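Local coordinates for protein inactive glucansucrase (Lactobacillus reuteri, PDB 5JBD) that is an inactive glucansucrase of glycoside hydrolase family 70, a family built round a TIM-type barrel, at residues A[558-561]-A[562-565]; A[87-90]-A[91-94]; A[503-506]-A[507-510]. One frame throughout, in Å; residues are numbered along the deposited sequence.

Contact 1 of 3, residues A[558-561]-A[562-565]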
loop_
_atom_site.group_PDB
_atom_site.type_symbol
_atom_site.label_atom_id
_atom_site.label_comp_id
_atom_site.label_asym_id
_atom_site.label_seq_id
_atom_site.Cartn_x
_atom_site.Cartn_y
_atom_site.Cartn_z
ATOM N N ARG A 558 -22.535 -16.925 -36.741
ATOM C CA ARG A 558 -22.663 -17.208 -38.174
ATOM C C ARG A 558 -21.322 -17.285 -38.901
ATOM O O ARG A 558 -21.230 -17.924 -39.936
ATOM C CB ARG A 558 -23.537 -16.147 -38.883
ATOM C CG ARG A 558 -24.999 -16.149 -38.473
ATOM C CD ARG A 558 -25.734 -17.350 -39.053
ATOM N NE ARG A 558 -27.072 -17.487 -38.485
ATOM C CZ ARG A 558 -27.850 -18.557 -38.633
ATOM N NH1 ARG A 558 -27.440 -19.610 -39.348
ATOM N NH2 ARG A 558 -29.059 -18.572 -38.063
ATOM N N ALA A 559 -20.291 -16.640 -38.358
ATOM C CA ALA A 559 -18.944 -16.752 -38.912
ATOM C C ALA A 559 -18.320 -18.122 -38.709
ATOM O O ALA A 559 -17.279 -18.398 -39.293
ATOM C CB ALA A 559 -18.035 -15.677 -38.313
ATOM N N HIS A 560 -18.944 -18.984 -37.898
ATOM C CA HIS A 560 -18.336 -20.233 -37.482
ATOM C C HIS A 560 -19.207 -21.479 -37.690
ATOM O O HIS A 560 -19.211 -22.388 -36.858
ATOM C CB HIS A 560 -17.931 -20.090 -36.022
ATOM C CG HIS A 560 -16.990 -18.949 -35.787
ATOM N ND1 HIS A 560 -15.679 -18.984 -36.199
ATOM C CD2 HIS A 560 -17.183 -17.729 -35.240
ATOM C CE1 HIS A 560 -15.096 -17.838 -35.894
ATOM N NE2 HIS A 560 -15.988 -17.059 -35.309
ATOM N N ALA A 561 -19.891 -21.533 -38.828
ATOM C CA ALA A 561 -20.691 -22.712 -39.219
ATOM C C ALA A 561 -19.778 -23.779 -39.798
ATOM O O ALA A 561 -18.755 -23.468 -40.410
ATOM C CB ALA A 561 -21.765 -22.333 -40.227
ATOM N N ASN A 562 -20.130 -25.043 -39.565
ATOM C CA ASN A 562 -19.399 -26.188 -40.114
ATOM C C ASN A 562 -17.904 -26.085 -39.808
ATOM O O ASN A 562 -17.057 -26.218 -40.699
ATOM C CB ASN A 562 -19.656 -26.310 -41.626
ATOM C CG ASN A 562 -21.147 -26.373 -41.970
ATOM O OD1 ASN A 562 -21.652 -25.557 -42.746
ATOM N ND2 ASN A 562 -21.854 -27.323 -41.371
ATOM N N GLN A 563 -17.597 -25.850 -38.537
ATOM C CA GLN A 563 -16.230 -25.578 -38.115
ATOM C C GLN A 563 -15.780 -26.452 -36.960
ATOM O O GLN A 563 -16.529 -26.670 -36.010
ATOM C CB GLN A 563 -16.082 -24.106 -37.738
ATOM C CG GLN A 563 -14.633 -23.726 -37.461
ATOM C CD GLN A 563 -14.394 -22.238 -37.375
ATOM O OE1 GLN A 563 -15.320 -21.427 -37.412
ATOM N NE2 GLN A 563 -13.118 -21.867 -37.246
ATOM N N GLN A 564 -14.529 -26.912 -37.045
ATOM C CA GLN A 564 -13.919 -27.759 -36.018
ATOM C C GLN A 564 -13.369 -26.926 -34.870
ATOM O O GLN A 564 -12.659 -25.945 -35.101
ATOM C CB GLN A 564 -12.774 -28.564 -36.619
ATOM C CG GLN A 564 -13.207 -29.441 -37.778
ATOM C CD GLN A 564 -12.154 -30.449 -38.163
ATOM O OE1 GLN A 564 -10.959 -30.255 -37.927
ATOM N NE2 GLN A 564 -12.599 -31.558 -38.718
ATOM N N TYR A 565 -13.699 -27.331 -33.643
ATOM C CA TYR A 565 -13.219 -26.691 -32.414
ATOM C C TYR A 565 -12.433 -27.682 -31.570
ATOM O O TYR A 565 -12.809 -28.853 -31.458
ATOM C CB TYR A 565 -14.399 -26.097 -31.625
ATOM C CG TYR A 565 -14.819 -24.782 -32.202
ATOM C CD1 TYR A 565 -15.645 -24.722 -33.307
ATOM C CD2 TYR A 565 -14.293 -23.590 -31.696
ATOM C CE1 TYR A 565 -15.996 -23.517 -33.868
ATOM C CE2 TYR A 565 -14.629 -22.372 -32.251
ATOM C CZ TYR A 565 -15.476 -22.340 -33.334
ATOM O OH TYR A 565 -15.821 -21.142 -33.877
#

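Contact 2 of 3, residues A[87-90]-A[91-94]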
loop_
_atom_site.group_PDB
_atom_site.type_symbol
_atom_site.label_atom_id
_atom_site.label_comp_id
_atom_site.label_asym_id
_atom_site.label_seq_id
_atom_site.Cartn_x
_atom_site.Cartn_y
_atom_site.Cartn_z
ATOM N N TRP A 87 8.713 15.019 36.172
ATOM C CA TRP A 87 7.571 14.134 35.879
ATOM C C TRP A 87 6.346 14.981 35.519
ATOM O O TRP A 87 6.243 16.125 35.955
ATOM C CB TRP A 87 7.248 13.245 37.086
ATOM C CG TRP A 87 8.455 12.529 37.592
ATOM C CD1 TRP A 87 8.901 11.316 37.193
ATOM C CD2 TRP A 87 9.398 13.010 38.554
ATOM N NE1 TRP A 87 10.054 10.993 37.852
ATOM C CE2 TRP A 87 10.386 12.016 38.697
ATOM C CE3 TRP A 87 9.503 14.183 39.303
ATOM C CZ2 TRP A 87 11.476 12.156 39.559
ATOM C CZ3 TRP A 87 10.584 14.327 40.174
ATOM C CH2 TRP A 87 11.557 13.313 40.297
ATOM N N PRO A 88 5.424 14.428 34.707
ATOM C CA PRO A 88 4.176 15.144 34.407
ATOM C C PRO A 88 3.251 15.355 35.610
ATOM O O PRO A 88 2.402 16.245 35.558
ATOM C CB PRO A 88 3.492 14.260 33.359
ATOM C CG PRO A 88 4.116 12.913 33.497
ATOM C CD PRO A 88 5.509 13.134 34.007
ATOM N N SER A 89 3.409 14.556 36.668
ATOM C CA SER A 89 2.573 14.676 37.866
ATOM C C SER A 89 3.187 13.987 39.072
ATOM O O SER A 89 4.131 13.200 38.939
ATOM C CB SER A 89 1.201 14.040 37.598
ATOM O OG SER A 89 1.336 12.642 37.374
ATOM N N LYS A 90 2.644 14.293 40.249
ATOM C CA LYS A 90 3.000 13.592 41.495
ATOM C C LYS A 90 2.754 12.081 41.373
ATOM O O LYS A 90 3.550 11.264 41.864
ATOM C CB LYS A 90 2.193 14.137 42.681
ATOM C CG LYS A 90 2.786 15.352 43.374
ATOM C CD LYS A 90 1.946 15.759 44.565
ATOM C CE LYS A 90 1.809 17.305 44.749
ATOM N NZ LYS A 90 3.077 18.076 44.606
ATOM N N ASP A 91 1.651 11.732 40.716
ATOM C CA ASP A 91 1.281 10.340 40.451
ATOM C C ASP A 91 2.444 9.583 39.783
ATOM O O ASP A 91 2.886 8.551 40.279
ATOM C CB ASP A 91 0.009 10.311 39.570
ATOM C CG ASP A 91 -0.495 8.896 39.262
ATOM O OD1 ASP A 91 -0.237 7.951 40.041
ATOM O OD2 ASP A 91 -1.179 8.744 38.228
ATOM N N VAL A 92 2.941 10.134 38.681
ATOM C CA VAL A 92 3.995 9.496 37.880
ATOM C C VAL A 92 5.342 9.519 38.614
ATOM O O VAL A 92 6.120 8.573 38.512
ATOM C CB VAL A 92 4.085 10.126 36.457
ATOM C CG1 VAL A 92 5.234 9.528 35.642
ATOM C CG2 VAL A 92 2.760 9.936 35.713
ATOM N N GLN A 93 5.597 10.577 39.380
ATOM C CA GLN A 93 6.778 10.648 40.232
ATOM C C GLN A 93 6.801 9.479 41.212
ATOM O O GLN A 93 7.819 8.791 41.354
ATOM C CB GLN A 93 6.819 11.989 40.984
ATOM C CG GLN A 93 8.033 12.196 41.894
ATOM C CD GLN A 93 7.984 13.503 42.667
ATOM O OE1 GLN A 93 6.941 14.119 42.773
ATOM N NE2 GLN A 93 9.119 13.923 43.209
ATOM N N ALA A 94 5.680 9.261 41.893
ATOM C CA ALA A 94 5.573 8.155 42.846
ATOM C C ALA A 94 5.713 6.819 42.121
ATOM O O ALA A 94 6.377 5.920 42.635
ATOM C CB ALA A 94 4.268 8.227 43.629
#

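Contact 3 of 3, residues A[503-506]-A[507-510]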
loop_
_atom_site.group_PDB
_atom_site.type_symbol
_atom_site.label_atom_id
_atom_site.label_comp_id
_atom_site.label_asym_id
_atom_site.label_seq_id
_atom_site.Cartn_x
_atom_site.Cartn_y
_atom_site.Cartn_z
ATOM N N MET A 503 -22.737 -13.306 -23.328
ATOM C CA MET A 503 -22.793 -14.198 -22.178
ATOM C C MET A 503 -24.243 -14.597 -21.969
ATOM O O MET A 503 -25.109 -13.732 -21.800
ATOM C CB MET A 503 -22.292 -13.515 -20.920
ATOM C CG MET A 503 -20.824 -13.136 -20.940
ATOM S SD MET A 503 -20.248 -12.475 -19.353
ATOM C CE MET A 503 -20.158 -13.954 -18.371
ATOM N N THR A 504 -24.484 -15.897 -21.916
ATOM C CA THR A 504 -25.833 -16.461 -21.938
ATOM C C THR A 504 -25.961 -17.597 -20.919
ATOM O O THR A 504 -25.129 -18.495 -20.915
ATOM C CB THR A 504 -26.097 -17.011 -23.345
ATOM O OG1 THR A 504 -25.979 -15.955 -24.302
ATOM C CG2 THR A 504 -27.481 -17.613 -23.467
ATOM N N LYS A 505 -26.975 -17.546 -20.055
ATOM C CA LYS A 505 -27.242 -18.649 -19.126
ATOM C C LYS A 505 -27.838 -19.834 -19.880
ATOM O O LYS A 505 -28.807 -19.669 -20.633
ATOM C CB LYS A 505 -28.194 -18.239 -18.010
ATOM C CG LYS A 505 -27.562 -17.323 -16.976
ATOM C CD LYS A 505 -28.580 -16.922 -15.923
ATOM C CE LYS A 505 -28.928 -18.077 -15.005
ATOM N NZ LYS A 505 -29.774 -17.656 -13.856
ATOM N N LEU A 506 -27.232 -21.002 -19.692
ATOM C CA LEU A 506 -27.686 -22.259 -20.306
ATOM C C LEU A 506 -28.641 -23.020 -19.392
ATOM O O LEU A 506 -29.492 -23.760 -19.862
ATOM C CB LEU A 506 -26.489 -23.135 -20.684
ATOM C CG LEU A 506 -25.492 -22.496 -21.658
ATOM C CD1 LEU A 506 -24.244 -23.360 -21.754
ATOM C CD2 LEU A 506 -26.091 -22.236 -23.044
ATOM N N ASN A 507 -28.467 -22.867 -18.086
ATOM C CA ASN A 507 -29.455 -23.295 -17.097
ATOM C C ASN A 507 -29.266 -22.357 -15.923
ATOM O O ASN A 507 -28.508 -21.410 -16.058
ATOM C CB ASN A 507 -29.309 -24.800 -16.746
ATOM C CG ASN A 507 -27.966 -25.146 -16.098
ATOM O OD1 ASN A 507 -27.457 -24.411 -15.252
ATOM N ND2 ASN A 507 -27.393 -26.281 -16.497
ATOM N N ASN A 508 -29.901 -22.597 -14.777
ATOM C CA ASN A 508 -29.864 -21.601 -13.698
ATOM C C ASN A 508 -28.472 -21.381 -13.087
ATOM O O ASN A 508 -28.235 -20.327 -12.495
ATOM C CB ASN A 508 -30.871 -21.930 -12.582
ATOM C CG ASN A 508 -31.162 -20.727 -11.670
ATOM O OD1 ASN A 508 -31.236 -19.572 -12.126
ATOM N ND2 ASN A 508 -31.286 -20.991 -10.366
ATOM N N ASN A 509 -27.561 -22.344 -13.254
ATOM C CA ASN A 509 -26.227 -22.258 -12.660
ATOM C C ASN A 509 -25.063 -22.418 -13.639
ATOM O O ASN A 509 -23.935 -22.617 -13.202
ATOM C CB ASN A 509 -26.113 -23.303 -11.542
ATOM C CG ASN A 509 -27.232 -23.184 -10.533
ATOM O OD1 ASN A 509 -27.408 -22.142 -9.907
ATOM N ND2 ASN A 509 -28.033 -24.224 -10.414
ATOM N N LEU A 510 -25.312 -22.271 -14.941
ATOM C CA LEU A 510 -24.280 -22.482 -15.959
ATOM C C LEU A 510 -24.420 -21.436 -17.052
ATOM O O LEU A 510 -25.528 -21.210 -17.538
ATOM C CB LEU A 510 -24.433 -23.879 -16.559
ATOM C CG LEU A 510 -23.515 -24.304 -17.724
ATOM C CD1 LEU A 510 -22.121 -24.644 -17.219
ATOM C CD2 LEU A 510 -24.116 -25.502 -18.426
#

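Contact 1 of 3, residues A[558-561]-A[562-565]
With CG anti to its own carbonyl carbon (chi1 -58°), His560 places its imidazole where Gln563, coming back round the turn, can meet it, and Gln563 does so by placing CG anti to the backbone N (chi1 -173°) and staying extended to the amide. The two side chains therefore run side by side in the same direction, with ring and amide planes only moderately turned against each other. His560 ND1 donates to Gln563 OE1 over 2.8 Å, with 150° at the hydrogen. The acceptor lies close to the imidazole plane, at the ring edge, whereas the nitrogen sits somewhat out of the amide plane. At its other end the ring reaches Tyr516 O through NE2, and Gln563 NE2 donates to Arg533 O. The amide is thus fixed in its flip, and an imidazole with carbonyl oxygens at both nitrogens may lean toward the protonated form.

Tyr565 comes in across the histidine at about a right angle. Its OH stands 3.1 Å from His560 CG, obliquely to the ring, and 3.2 Å from His560 CB, which lies near the phenol plane at its edge. Ala559 CB lies 3.7 Å above the plane of the His560 ring, offset toward its rim, so the imidazole is confined from several directions. Asn562 adopts a left-handed backbone conformation and swings the chain round, bringing Gln563 back beside His560. Arg533 donates to both Ala559 O and Ala561 O, bridging two carbonyls of the bend.

This turn, buried on its His560, Gln563 and Tyr565 side and tied by a histidine-glutamine bond, leads from the loop after strand 550-555 into strand 564-571, within an antiparallel sheet inserted in sequence between barrel strands 460-464 and 652-654, consistent with domain C of family 70 proteins.

Contact 2 of 3, residues A[87-90]-A[91-94]
This is a helix N-cap: Ser89 ends the loop after strand 80-81 and starts helix 90-101, and the residues just ahead of it fold back onto the first turn. Ser89 OG accepts from Val92 N at 3.3 Å, nearly straight at 163°. The hydroxyl gets there because chi1 of 65° holds it between the backbone N and the carbonyl carbon. Behind the cap the regular helical bonds begin, Gln93 N to Ser89 O at 3.0 Å and Ala94 N to Lys90 O at 2.9 Å.

Pro88 crosses Val92 at about a right angle, its CG 4.0 Å from Val92 CG2, which adds an apolar touch beside the cap. Lys90 points away from the turn and its NZ bonds to Thr126 OG1. Gln93 and the indole of Trp87 both touch Ala133 of helix 126-147, so the loop and the helix start share one neighbour.

The extended Gln93 side chain passes obliquely over the indole, its amide tilted about 20° from the ring plane. Its CG lies over the face of Trp87, 3.6 Å from the centroid of the six-membered ring and 13° off the normal, a CH-pi contact, while Gln93 NE2 comes within 3.4 Å of Trp87 CZ3.

Contact 3 of 3, residues A[503-506]-A[507-510]
Strand 501-505 leads into a corner at Leu506, and a type I turn from Asn507 to Leu510 sends the chain back as the antiparallel strand 510-515. Leu510 O takes Leu506 N at 2.8 Å and, weakly, Asn507 N at 3.4 Å. Two successive N-H groups facing one carbonyl, with Leu506 in a helical conformation, fit a classic beta bulge at the base of the hairpin. Inside the turn, Asn507 OD1 accepts from Asn509 N at 2.9 Å, the donor lying in the carbonyl plane; this Asx turn braces a bend whose own Leu510 N to Asn507 O bond is weak.

Lys505 runs alongside the turn, kinked at chi3 (72°) so that it lies beside Asn508. Its strongest partner is Asn361 OD1; NZ also donates to Asn508 OD1 at 3.0 Å and weakly to Asn508 O, so the ammonium group is held by several oxygens. Leu506 CD1 and Leu510 CD2 touch at 4.0 Å where the two leucines cross.

Both leucines pack on Val552 of strand 550-555, Leu506 also on Ile554, while Met503, farther back on its strand, covers Leu365 and Ile366 of helix 364-367.

Overall arrangement
Contacts 1 and 3 both reach the same antiparallel sheet, their centres about 22 Å apart without touching, and strand 550-555 comes between them in sequence. Contact 2 lies on the other side of the chain's centre, with its centre about 87 Å from that of contact 1 and 72 Å from that of contact 3, at a helix start against helix 126-147 and nearby loops. Contact 1 is buried and relies on an imidazole, an amide and a phenol, with bonds completed by surrounding backbone carbonyls. Contact 3 sits at the surface, where a lysine and asparagines dress a hairpin end. Contact 2, partly buried, joins a hydroxyl cap to aromatic and aliphatic packing.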